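Local atomic coordinates of leukotriene A-4 hydrolase (Saccharomyces cerevisiae, PDB entry 2XQ0), a protein that uses a catalytic zinc ion to trim amino acids from di- and tripeptides and, weakly in vitro, hydrolyses epoxides such as leukotriene A4. Residues H319-E324 / S369-N374; E7-S12 / W454-G459; Q356-S361 / F385-Y390. One frame throughout, in Å; residues are numbered along the deposited sequence.

Contact 1 (H319-E324 / S369-N374); sequences HFWLNE and STLVQN. With ZN (zinc ion), chain C; BES (2-(3-amino-2-hydroxy-4-phenyl-butyrylamino)-4-methyl-pentanoic acid), chain B.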
loop_
_atom_site.group_PDB
_atom_site.type_symbol
_atom_site.label_atom_id
_atom_site.label_comp_id
_atom_site.label_asym_id
_atom_site.label_seq_id
_atom_site.Cartn_x
_atom_site.Cartn_y
_atom_site.Cartn_z
ATOM N N HIS A 319 -0.065 -11.482 10.668
ATOM C CA HIS A 319 -1.374 -10.908 11.021
ATOM C C HIS A 319 -1.600 -9.578 10.291
ATOM O O HIS A 319 -2.258 -8.660 10.800
ATOM C CB HIS A 319 -1.474 -10.732 12.540
ATOM C CG HIS A 319 -1.214 -11.997 13.287
ATOM N ND1 HIS A 319 -2.200 -12.928 13.532
ATOM C CD2 HIS A 319 -0.067 -12.523 13.772
ATOM C CE1 HIS A 319 -1.673 -13.963 14.161
ATOM N NE2 HIS A 319 -0.378 -13.743 14.316
ATOM N N PHE A 320 -1.021 -9.496 9.098
ATOM C CA PHE A 320 -1.077 -8.311 8.247
ATOM C C PHE A 320 -2.519 -7.900 7.939
ATOM O O PHE A 320 -2.792 -6.723 7.693
ATOM C CB PHE A 320 -0.315 -8.608 6.954
ATOM C CG PHE A 320 -0.143 -7.418 6.048
ATOM C CD1 PHE A 320 0.326 -6.211 6.547
ATOM C CD2 PHE A 320 -0.386 -7.534 4.678
ATOM C CE1 PHE A 320 0.512 -5.112 5.705
ATOM C CE2 PHE A 320 -0.205 -6.445 3.832
ATOM C CZ PHE A 320 0.247 -5.229 4.357
ATOM N N TRP A 321 -3.445 -8.861 7.951
ATOM C CA TRP A 321 -4.852 -8.546 7.691
ATOM C C TRP A 321 -5.427 -7.505 8.673
ATOM O O TRP A 321 -6.320 -6.728 8.309
ATOM C CB TRP A 321 -5.721 -9.815 7.660
ATOM C CG TRP A 321 -6.217 -10.269 9.002
ATOM C CD1 TRP A 321 -5.584 -11.116 9.866
ATOM C CD2 TRP A 321 -7.459 -9.917 9.619
ATOM N NE1 TRP A 321 -6.360 -11.311 10.990
ATOM C CE2 TRP A 321 -7.511 -10.580 10.866
ATOM C CE3 TRP A 321 -8.536 -9.103 9.240
ATOM C CZ2 TRP A 321 -8.604 -10.454 11.738
ATOM C CZ3 TRP A 321 -9.616 -8.975 10.109
ATOM C CH2 TRP A 321 -9.640 -9.654 11.344
ATOM N N LEU A 322 -4.915 -7.482 9.902
ATOM C CA LEU A 322 -5.394 -6.525 10.909
ATOM C C LEU A 322 -5.135 -5.102 10.456
ATOM O O LEU A 322 -5.884 -4.190 10.782
ATOM C CB LEU A 322 -4.719 -6.749 12.255
ATOM C CG LEU A 322 -5.216 -7.985 13.022
ATOM C CD1 LEU A 322 -4.374 -8.238 14.267
ATOM C CD2 LEU A 322 -6.694 -7.809 13.369
ATOM N N ASN A 323 -4.019 -4.898 9.758
ATOM C CA ASN A 323 -3.727 -3.602 9.168
ATOM C C ASN A 323 -4.611 -3.401 7.943
ATOM O O ASN A 323 -5.541 -2.596 7.966
ATOM C CB ASN A 323 -2.249 -3.473 8.756
ATOM C CG ASN A 323 -1.325 -3.098 9.919
ATOM O OD1 ASN A 323 -1.584 -3.418 11.076
ATOM N ND2 ASN A 323 -0.230 -2.421 9.599
ATOM N N GLU A 324 -4.337 -4.156 6.879
ATOM C CA GLU A 324 -4.961 -3.874 5.582
ATOM C C GLU A 324 -6.461 -4.188 5.504
ATOM O O GLU A 324 -7.193 -3.502 4.804
ATOM C CB GLU A 324 -4.208 -4.571 4.446
ATOM C CG GLU A 324 -2.761 -4.087 4.257
ATOM C CD GLU A 324 -2.652 -2.604 3.909
ATOM O OE1 GLU A 324 -3.666 -1.987 3.505
ATOM O OE2 GLU A 324 -1.539 -2.050 4.025
ATOM N N SER A 369 -3.338 -18.070 0.415
ATOM C CA SER A 369 -4.667 -17.463 0.384
ATOM C C SER A 369 -5.407 -17.558 1.712
ATOM O O SER A 369 -6.570 -17.194 1.803
ATOM C CB SER A 369 -5.517 -18.046 -0.747
ATOM O OG SER A 369 -5.978 -19.344 -0.435
ATOM N N THR A 370 -4.739 -18.057 2.745
ATOM C CA THR A 370 -5.334 -18.071 4.075
ATOM C C THR A 370 -5.221 -16.672 4.645
ATOM O O THR A 370 -4.231 -15.977 4.396
ATOM C CB THR A 370 -4.637 -19.084 5.010
ATOM O OG1 THR A 370 -3.251 -18.732 5.169
ATOM C CG2 THR A 370 -4.732 -20.497 4.419
ATOM N N LEU A 371 -6.231 -16.245 5.401
ATOM C CA LEU A 371 -6.237 -14.890 5.939
ATOM C C LEU A 371 -5.068 -14.649 6.898
ATOM O O LEU A 371 -4.378 -13.657 6.772
ATOM C CB LEU A 371 -7.562 -14.576 6.622
ATOM C CG LEU A 371 -7.723 -13.131 7.095
ATOM C CD1 LEU A 371 -7.508 -12.179 5.935
ATOM C CD2 LEU A 371 -9.109 -12.933 7.699
ATOM N N VAL A 372 -4.866 -15.559 7.853
ATOM C CA VAL A 372 -3.727 -15.501 8.765
ATOM C C VAL A 372 -2.618 -16.290 8.111
ATOM O O VAL A 372 -2.852 -17.396 7.613
ATOM C CB VAL A 372 -4.067 -16.162 10.123
ATOM C CG1 VAL A 372 -2.811 -16.350 10.972
ATOM C CG2 VAL A 372 -5.132 -15.340 10.868
ATOM N N GLN A 373 -1.414 -15.729 8.113
ATOM C CA GLN A 373 -0.280 -16.349 7.439
ATOM C C GLN A 373 0.668 -17.023 8.424
ATOM O O GLN A 373 0.581 -16.803 9.636
ATOM C CB GLN A 373 0.457 -15.293 6.599
ATOM C CG GLN A 373 -0.281 -14.930 5.343
ATOM C CD GLN A 373 -0.327 -16.081 4.358
ATOM O OE1 GLN A 373 -1.394 -16.616 4.033
ATOM N NE2 GLN A 373 0.836 -16.473 3.885
ATOM N N ASN A 374 1.567 -17.848 7.900
ATOM C CA ASN A 374 2.496 -18.614 8.729
ATOM C C ASN A 374 3.863 -18.498 8.100
ATOM O O ASN A 374 4.331 -19.413 7.433
ATOM C CB ASN A 374 2.052 -20.085 8.823
ATOM C CG ASN A 374 3.009 -20.960 9.657
ATOM O OD1 ASN A 374 3.808 -20.472 10.457
ATOM N ND2 ASN A 374 2.901 -22.271 9.474
HETATM ZN ZN ZN C . -2.923 0.070 3.020
HETATM N N2 BES B . 1.536 0.642 2.550
HETATM C C1 BES B . 0.578 0.025 1.655
HETATM C C6 BES B . 1.288 -0.501 0.406
HETATM C C7 BES B . 2.265 -1.593 0.784
HETATM C C8 BES B . 1.864 -2.609 1.644
HETATM C C12 BES B . 3.565 -1.573 0.288
HETATM C C9 BES B . 2.760 -3.611 1.999
HETATM C C11 BES B . 4.461 -2.577 0.646
HETATM C C10 BES B . 4.058 -3.598 1.501
HETATM C C2 BES B . -0.524 1.014 1.256
HETATM O O2 BES B . -1.243 1.588 2.357
HETATM C C3 BES B . -1.474 0.277 0.373
HETATM O O3 BES B . -2.242 -0.578 0.821
HETATM N N1 BES B . -1.330 0.664 -0.888
HETATM C C4 BES B . -2.048 0.200 -2.058
HETATM C C13 BES B . -3.134 1.253 -2.243
HETATM C C14 BES B . -4.529 0.652 -2.341
HETATM C C15 BES B . -5.578 1.702 -1.991
HETATM C C16 BES B . -4.681 -0.589 -1.463
HETATM C C5 BES B . -1.086 0.283 -3.209
HETATM O O1 BES B . -1.249 -0.473 -4.191
HETATM O O4 BES B . -0.144 1.112 -3.135
HETATM O O HOH W 1 -2.880 -11.657 7.826
#
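The helix that supplies the third protein zinc ligand of this M1 metallopeptidase packs on the 369-374 loop through Trp321 and Leu371. Glu324, the last residue of segment 319-324, binds the zinc ion through OE1 at 2.2 Å, with OE2 at a longer 2.7 Å. His301 and His305 of the HExxH helix and bestatin O2 and O3 complete the site. Three residues earlier, Trp321 turns to the other side. Its indole is sandwiched between two leucines. Leu371 sits over one face, with CG 4.0 Å from the centroid of the five-membered ring, a CH-pi contact. Leu322 CD2 lies against the opposite face. Leu371 CD1 comes closest, 3.4 Å from Trp321 CB. The chi1 of Trp321, 86°, puts CG between the backbone N and the carbonyl carbon and swings the ring onto Leu371. Val372 fills in beside this pair. Its CG1 meets His319 CE1 obliquely, and its CG2 lies near the indole NE1. The polar edges of both rings have partners outside the two segments: Thr428 OG1 bonds to Trp321 NE1 and His319 ND1, and Glu16 takes His319 NE2. All four touching residues are buried. A water bridges the two backbones at the indole edge. It accepts from Trp321 N at 2.9 Å and donates to Leu371 O at 2.7 Å.

Contact 2 (E7-S12 / W454-G459); sequences EQRRPS and WLYKPG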
loop_
_atom_site.group_PDB
_atom_site.type_symbol
_atom_site.label_atom_id
_atom_site.label_comp_id
_atom_site.label_asym_id
_atom_site.label_seq_id
_atom_site.Cartn_x
_atom_site.Cartn_y
_atom_site.Cartn_z
ATOM N N GLU A 7 -8.484 -21.053 20.372
ATOM C CA GLU A 7 -7.794 -21.349 21.625
ATOM C C GLU A 7 -6.591 -22.238 21.334
ATOM O O GLU A 7 -5.501 -21.993 21.834
ATOM C CB GLU A 7 -8.756 -22.046 22.600
ATOM C CG GLU A 7 -8.243 -22.225 24.040
ATOM C CD GLU A 7 -9.108 -23.180 24.883
ATOM O OE1 GLU A 7 -9.928 -22.707 25.706
ATOM O OE2 GLU A 7 -8.954 -24.410 24.729
ATOM N N GLN A 8 -6.792 -23.259 20.503
ATOM C CA GLN A 8 -5.748 -24.236 20.181
ATOM C C GLN A 8 -4.547 -23.675 19.392
ATOM O O GLN A 8 -3.414 -24.130 19.571
ATOM C CB GLN A 8 -6.350 -25.415 19.410
ATOM C CG GLN A 8 -6.983 -26.490 20.285
ATOM C CD GLN A 8 -7.706 -27.551 19.472
ATOM O OE1 GLN A 8 -7.894 -27.399 18.262
ATOM N NE2 GLN A 8 -8.122 -28.629 20.134
ATOM N N ARG A 9 -4.796 -22.709 18.518
ATOM C CA ARG A 9 -3.744 -22.159 17.659
ATOM C C ARG A 9 -2.988 -21.024 18.328
ATOM O O ARG A 9 -1.880 -20.674 17.931
ATOM C CB ARG A 9 -4.336 -21.654 16.346
ATOM C CG ARG A 9 -4.919 -22.743 15.484
ATOM C CD ARG A 9 -4.806 -22.377 14.020
ATOM N NE ARG A 9 -5.705 -23.185 13.203
ATOM C CZ ARG A 9 -5.375 -23.715 12.032
ATOM N NH1 ARG A 9 -4.155 -23.523 11.540
ATOM N NH2 ARG A 9 -6.268 -24.437 11.360
ATOM N N ARG A 10 -3.592 -20.467 19.363
ATOM C CA ARG A 10 -3.048 -19.295 20.021
ATOM C C ARG A 10 -1.782 -19.629 20.790
ATOM O O ARG A 10 -1.699 -20.672 21.418
ATOM C CB ARG A 10 -4.098 -18.739 20.975
ATOM C CG ARG A 10 -3.550 -17.724 21.924
ATOM C CD ARG A 10 -4.314 -17.760 23.206
ATOM N NE ARG A 10 -5.665 -17.250 23.044
ATOM C CZ ARG A 10 -5.965 -15.959 23.027
ATOM N NH1 ARG A 10 -5.010 -15.047 23.136
ATOM N NH2 ARG A 10 -7.222 -15.582 22.893
ATOM N N PRO A 11 -0.785 -18.743 20.748
ATOM C CA PRO A 11 0.420 -18.995 21.538
ATOM C C PRO A 11 0.154 -18.781 23.027
ATOM O O PRO A 11 -0.826 -18.129 23.401
ATOM C CB PRO A 11 1.399 -17.931 21.019
ATOM C CG PRO A 11 0.533 -16.851 20.495
ATOM C CD PRO A 11 -0.672 -17.528 19.927
ATOM N N SER A 12 1.029 -19.316 23.871
ATOM C CA SER A 12 0.844 -19.236 25.316
ATOM C C SER A 12 0.940 -17.779 25.770
ATOM O O SER A 12 0.412 -17.394 26.824
ATOM C CB SER A 12 1.909 -20.072 26.017
ATOM O OG SER A 12 3.197 -19.688 25.568
ATOM N N TRP A 454 -12.769 -18.741 7.922
ATOM C CA TRP A 454 -12.372 -17.361 7.688
ATOM C C TRP A 454 -10.881 -17.138 7.930
ATOM O O TRP A 454 -10.195 -16.558 7.099
ATOM C CB TRP A 454 -13.186 -16.403 8.558
ATOM C CG TRP A 454 -14.556 -16.111 8.019
ATOM C CD1 TRP A 454 -15.740 -16.618 8.472
ATOM C CD2 TRP A 454 -14.883 -15.244 6.923
ATOM N NE1 TRP A 454 -16.783 -16.116 7.730
ATOM C CE2 TRP A 454 -16.284 -15.266 6.778
ATOM C CE3 TRP A 454 -14.126 -14.441 6.063
ATOM C CZ2 TRP A 454 -16.944 -14.525 5.802
ATOM C CZ3 TRP A 454 -14.779 -13.705 5.103
ATOM C CH2 TRP A 454 -16.176 -13.755 4.974
ATOM N N LEU A 455 -10.381 -17.593 9.075
ATOM C CA LEU A 455 -9.003 -17.296 9.441
ATOM C C LEU A 455 -7.933 -18.212 8.823
ATOM O O LEU A 455 -6.846 -17.744 8.459
ATOM C CB LEU A 455 -8.859 -17.236 10.959
ATOM C CG LEU A 455 -9.679 -16.159 11.669
ATOM C CD1 LEU A 455 -9.376 -16.177 13.151
ATOM C CD2 LEU A 455 -9.413 -14.777 11.098
ATOM N N TYR A 456 -8.218 -19.501 8.691
ATOM C CA TYR A 456 -7.164 -20.456 8.334
ATOM C C TYR A 456 -7.396 -21.273 7.064
ATOM O O TYR A 456 -6.555 -22.068 6.691
ATOM C CB TYR A 456 -6.852 -21.384 9.518
ATOM C CG TYR A 456 -6.246 -20.646 10.681
ATOM C CD1 TYR A 456 -4.897 -20.346 10.699
ATOM C CD2 TYR A 456 -7.032 -20.215 11.744
ATOM C CE1 TYR A 456 -4.337 -19.643 11.751
ATOM C CE2 TYR A 456 -6.482 -19.509 12.800
ATOM C CZ TYR A 456 -5.136 -19.233 12.798
ATOM O OH TYR A 456 -4.577 -18.538 13.840
ATOM N N LYS A 457 -8.522 -21.084 6.393
ATOM C CA LYS A 457 -8.801 -21.901 5.218
ATOM C C LYS A 457 -8.481 -21.092 3.972
ATOM O O LYS A 457 -8.690 -19.880 3.958
ATOM C CB LYS A 457 -10.270 -22.340 5.223
ATOM C CG LYS A 457 -10.588 -23.589 4.407
ATOM C CD LYS A 457 -11.375 -24.595 5.243
ATOM C CE LYS A 457 -12.729 -24.926 4.618
ATOM N NZ LYS A 457 -12.616 -25.765 3.387
ATOM N N PRO A 458 -7.962 -21.754 2.930
ATOM C CA PRO A 458 -7.646 -21.142 1.628
ATOM C C PRO A 458 -8.857 -20.881 0.725
ATOM O O PRO A 458 -9.926 -21.441 0.949
ATOM C CB PRO A 458 -6.737 -22.188 0.964
ATOM C CG PRO A 458 -7.113 -23.492 1.622
ATOM C CD PRO A 458 -7.407 -23.117 3.046
ATOM N N GLY A 459 -8.688 -20.033 -0.289
ATOM C CA GLY A 459 -9.744 -19.803 -1.270
ATOM C C GLY A 459 -10.647 -18.617 -0.977
ATOM O O GLY A 459 -10.411 -17.874 -0.023
#
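The guanidinium of Arg9 lies flat on one face of the Tyr456 phenol ring, with the two planes only 8° apart. Tyr456 CG sits under the middle of the guanidinium, 3.4 Å from its plane. Arg9 CZ is 3.8 Å from the ring centroid, and the line between them is 25° off the ring normal. The cation is therefore offset toward the CB end of the ring. The centre of the ring is taken by Arg9 CD instead, 3.5 Å from the centroid in a CH-pi contact. NH1 reaches over CD1 of Tyr456 at 3.4 Å, while NH2 lies near Tyr456 CB. The two side chains run past each other in opposite directions, which brings the hydroxyl end of Tyr456 back to Arg9 CB. An extended chain from CG to NE lets Arg9 span the ring. The CA atoms of the two residues stay 10.1 Å apart, so side chains alone make this contact. Arg9 NH2 also forms a salt bridge with Glu452, which probably helps fix the rotation of the guanidinium. Phe429 of helix 428-438 touches the tyrosine as well. This is a stacked cation-pi pair at the protein surface. It ties the end of the N-terminal helix 4-9 to the end of helix 451-456, away from the zinc site.

Contact 3 (Q356-S361 / F385-Y390); sequences QNSIDS and FSTVPY. With BES (2-(3-amino-2-hydroxy-4-phenyl-butyrylamino)-4-methyl-pentanoic acid), chain B.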
loop_
_atom_site.group_PDB
_atom_site.type_symbol
_atom_site.label_atom_id
_atom_site.label_comp_id
_atom_site.label_asym_id
_atom_site.label_seq_id
_atom_site.Cartn_x
_atom_site.Cartn_y
_atom_site.Cartn_z
ATOM N N GLN A 356 -10.587 -12.480 -6.376
ATOM C CA GLN A 356 -10.683 -13.666 -7.227
ATOM C C GLN A 356 -9.481 -13.789 -8.125
ATOM O O GLN A 356 -8.883 -14.856 -8.226
ATOM C CB GLN A 356 -11.948 -13.621 -8.083
ATOM C CG GLN A 356 -12.176 -14.864 -8.904
ATOM C CD GLN A 356 -12.546 -16.056 -8.050
ATOM O OE1 GLN A 356 -13.668 -16.154 -7.561
ATOM N NE2 GLN A 356 -11.600 -16.974 -7.865
ATOM N N ASN A 357 -9.134 -12.702 -8.798
ATOM C CA ASN A 357 -8.004 -12.723 -9.703
ATOM C C ASN A 357 -6.712 -13.059 -8.973
ATOM O O ASN A 357 -5.890 -13.822 -9.460
ATOM C CB ASN A 357 -7.878 -11.376 -10.419
ATOM C CG ASN A 357 -9.072 -11.072 -11.302
ATOM O OD1 ASN A 357 -9.821 -11.973 -11.683
ATOM N ND2 ASN A 357 -9.254 -9.802 -11.639
ATOM N N SER A 358 -6.544 -12.482 -7.793
ATOM C CA SER A 358 -5.330 -12.677 -7.015
ATOM C C SER A 358 -5.155 -14.134 -6.598
ATOM O O SER A 358 -4.051 -14.681 -6.648
ATOM C CB SER A 358 -5.352 -11.757 -5.793
ATOM O OG SER A 358 -4.292 -12.067 -4.914
ATOM N N ILE A 359 -6.249 -14.769 -6.197
ATOM C CA ILE A 359 -6.202 -16.158 -5.777
ATOM C C ILE A 359 -6.069 -17.084 -6.993
ATOM O O ILE A 359 -5.332 -18.070 -6.949
ATOM C CB ILE A 359 -7.441 -16.544 -4.948
ATOM C CG1 ILE A 359 -7.423 -15.833 -3.587
ATOM C CG2 ILE A 359 -7.494 -18.045 -4.750
ATOM C CD1 ILE A 359 -8.658 -16.091 -2.760
ATOM N N ASP A 360 -6.774 -16.755 -8.077
ATOM C CA ASP A 360 -6.678 -17.530 -9.324
ATOM C C ASP A 360 -5.269 -17.481 -9.923
ATOM O O ASP A 360 -4.822 -18.432 -10.564
ATOM C CB ASP A 360 -7.688 -17.024 -10.369
ATOM C CG ASP A 360 -9.114 -17.430 -10.050
ATOM O OD1 ASP A 360 -9.324 -18.115 -9.028
ATOM O OD2 ASP A 360 -10.030 -17.072 -10.824
ATOM N N SER A 361 -4.576 -16.367 -9.731
ATOM C CA SER A 361 -3.261 -16.183 -10.327
ATOM C C SER A 361 -2.183 -16.719 -9.399
ATOM O O SER A 361 -0.990 -16.669 -9.702
ATOM C CB SER A 361 -3.011 -14.700 -10.601
ATOM O OG SER A 361 -2.447 -14.071 -9.458
ATOM N N PHE A 385 2.212 -10.983 0.584
ATOM C CA PHE A 385 1.370 -9.844 0.258
ATOM C C PHE A 385 0.635 -10.129 -1.046
ATOM O O PHE A 385 1.220 -10.529 -2.059
ATOM C CB PHE A 385 2.163 -8.531 0.225
ATOM C CG PHE A 385 2.847 -8.214 1.530
ATOM C CD1 PHE A 385 2.231 -8.513 2.740
ATOM C CD2 PHE A 385 4.102 -7.635 1.555
ATOM C CE1 PHE A 385 2.854 -8.234 3.944
ATOM C CE2 PHE A 385 4.728 -7.356 2.761
ATOM C CZ PHE A 385 4.104 -7.652 3.951
ATOM N N SER A 386 -0.674 -9.982 -0.978
ATOM C CA SER A 386 -1.534 -10.203 -2.113
ATOM C C SER A 386 -2.775 -9.429 -1.776
ATOM O O SER A 386 -2.803 -8.681 -0.804
ATOM C CB SER A 386 -1.891 -11.682 -2.232
ATOM O OG SER A 386 -2.734 -12.080 -1.157
ATOM N N THR A 387 -3.823 -9.646 -2.552
ATOM C CA THR A 387 -5.101 -9.024 -2.268
ATOM C C THR A 387 -5.829 -9.662 -1.075
ATOM O O THR A 387 -6.751 -9.068 -0.517
ATOM C CB THR A 387 -5.983 -9.081 -3.507
ATOM O OG1 THR A 387 -5.254 -8.533 -4.621
ATOM C CG2 THR A 387 -7.256 -8.298 -3.275
ATOM N N VAL A 388 -5.406 -10.857 -0.666
ATOM C CA VAL A 388 -6.116 -11.583 0.402
ATOM C C VAL A 388 -6.268 -10.821 1.729
ATOM O O VAL A 388 -7.370 -10.729 2.262
ATOM C CB VAL A 388 -5.480 -12.972 0.647
ATOM C CG1 VAL A 388 -6.086 -13.636 1.889
ATOM C CG2 VAL A 388 -5.674 -13.842 -0.581
ATOM N N PRO A 389 -5.168 -10.264 2.275
ATOM C CA PRO A 389 -5.376 -9.571 3.557
ATOM C C PRO A 389 -6.322 -8.385 3.424
ATOM O O PRO A 389 -7.077 -8.085 4.358
ATOM C CB PRO A 389 -3.963 -9.094 3.954
ATOM C CG PRO A 389 -3.110 -9.261 2.708
ATOM C CD PRO A 389 -3.739 -10.425 1.961
ATOM N N TYR A 390 -6.264 -7.713 2.276
ATOM C CA TYR A 390 -7.121 -6.567 2.012
ATOM C C TYR A 390 -8.582 -6.994 1.956
ATOM O O TYR A 390 -9.417 -6.506 2.713
ATOM C CB TYR A 390 -6.730 -5.918 0.672
ATOM C CG TYR A 390 -5.350 -5.281 0.666
ATOM C CD1 TYR A 390 -4.201 -6.042 0.441
ATOM C CD2 TYR A 390 -5.203 -3.916 0.865
ATOM C CE1 TYR A 390 -2.930 -5.450 0.442
ATOM C CE2 TYR A 390 -3.943 -3.313 0.864
ATOM C CZ TYR A 390 -2.819 -4.079 0.655
ATOM O OH TYR A 390 -1.580 -3.470 0.645
HETATM N N2 BES B . 1.536 0.642 2.550
HETATM C C1 BES B . 0.578 0.025 1.655
HETATM C C6 BES B . 1.288 -0.501 0.406
HETATM C C7 BES B . 2.265 -1.593 0.784
HETATM C C8 BES B . 1.864 -2.609 1.644
HETATM C C12 BES B . 3.565 -1.573 0.288
HETATM C C9 BES B . 2.760 -3.611 1.999
HETATM C C11 BES B . 4.461 -2.577 0.646
HETATM C C10 BES B . 4.058 -3.598 1.501
HETATM C C2 BES B . -0.524 1.014 1.256
HETATM O O2 BES B . -1.243 1.588 2.357
HETATM C C3 BES B . -1.474 0.277 0.373
HETATM O O3 BES B . -2.242 -0.578 0.821
HETATM N N1 BES B . -1.330 0.664 -0.888
HETATM C C4 BES B . -2.048 0.200 -2.058
HETATM C C13 BES B . -3.134 1.253 -2.243
HETATM C C14 BES B . -4.529 0.652 -2.341
HETATM C C15 BES B . -5.578 1.702 -1.991
HETATM C C16 BES B . -4.681 -0.589 -1.463
HETATM C C5 BES B . -1.086 0.283 -3.209
HETATM O O1 BES B . -1.249 -0.473 -4.191
HETATM O O4 BES B . -0.144 1.112 -3.135
#
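Ser358 and Thr387 bring helix 341-360 against the start of helix 388-403, and Val388 adds an apolar patch beside them. Ser358 loses the most surface. Its OG stands anti to the backbone N (chi1 171°), a setting that aims it at the turn before the second helix. There it accepts a weak hydrogen bond from Thr387 N, 3.4 Å long with an angle of 158° at the hydrogen. Ser386 CB packs against the same oxygen, 3.6 Å from Ser358 OG. Thr387 meets Ser358 a second time through its own side chain. Thr387 OG1 lies 3.4 Å from Ser358 CB, and Thr387 CB packs on that same methylene carbon. Both residues are small, and their CA atoms come within 6.0 Å. Thr387 also touches Asp354, one turn back on helix 341-360.

Val388 uses one branch. Its CG2 meets Ile359 CG1 at 4.0 Å, and the two side chains cross at about a right angle. Leu355 and Met460 extend this apolar side. The Val388 backbone N is held by Ser386 OG at 3.0 Å, a capping bond at the head of helix 388-403.

Two residues further along, Tyr390 faces the other way. Its OH donates to bestatin O3 at 3.0 Å, and that oxygen lies near the plane of the phenol ring, at its edge. Phe385 places a ring face by the bestatin phenyl group. The contact thus packs the end of helix 341-360 on the capped start of helix 388-403. That helix carries Tyr390, the proton donor of the M1 aminopeptidase active site.

Overall arrangement
The touching residues of contact 1 are all buried, those of contact 3 partly so, and contact 2 lies at the surface. Contacts 1 and 3 meet around bestatin: Phe320 packs on Phe385, and Glu324 OE1 lies beside the Tyr390 ring. Helices 321-339 and 341-360 follow each other in the chain, and helix 388-403 packs near both. Contact 2 adjoins contact 1 from outside, where Val372 N probably bonds to Leu455 O and Ser369 OG to Gly459 N. It touches contact 3 where Gly459 packs on Ile359. The chemistry differs with place. Contact 1 combines indole-leucine packing with a water bridge, contact 3 small hydroxyl residues with aliphatic branches, and contact 2 a charged stack.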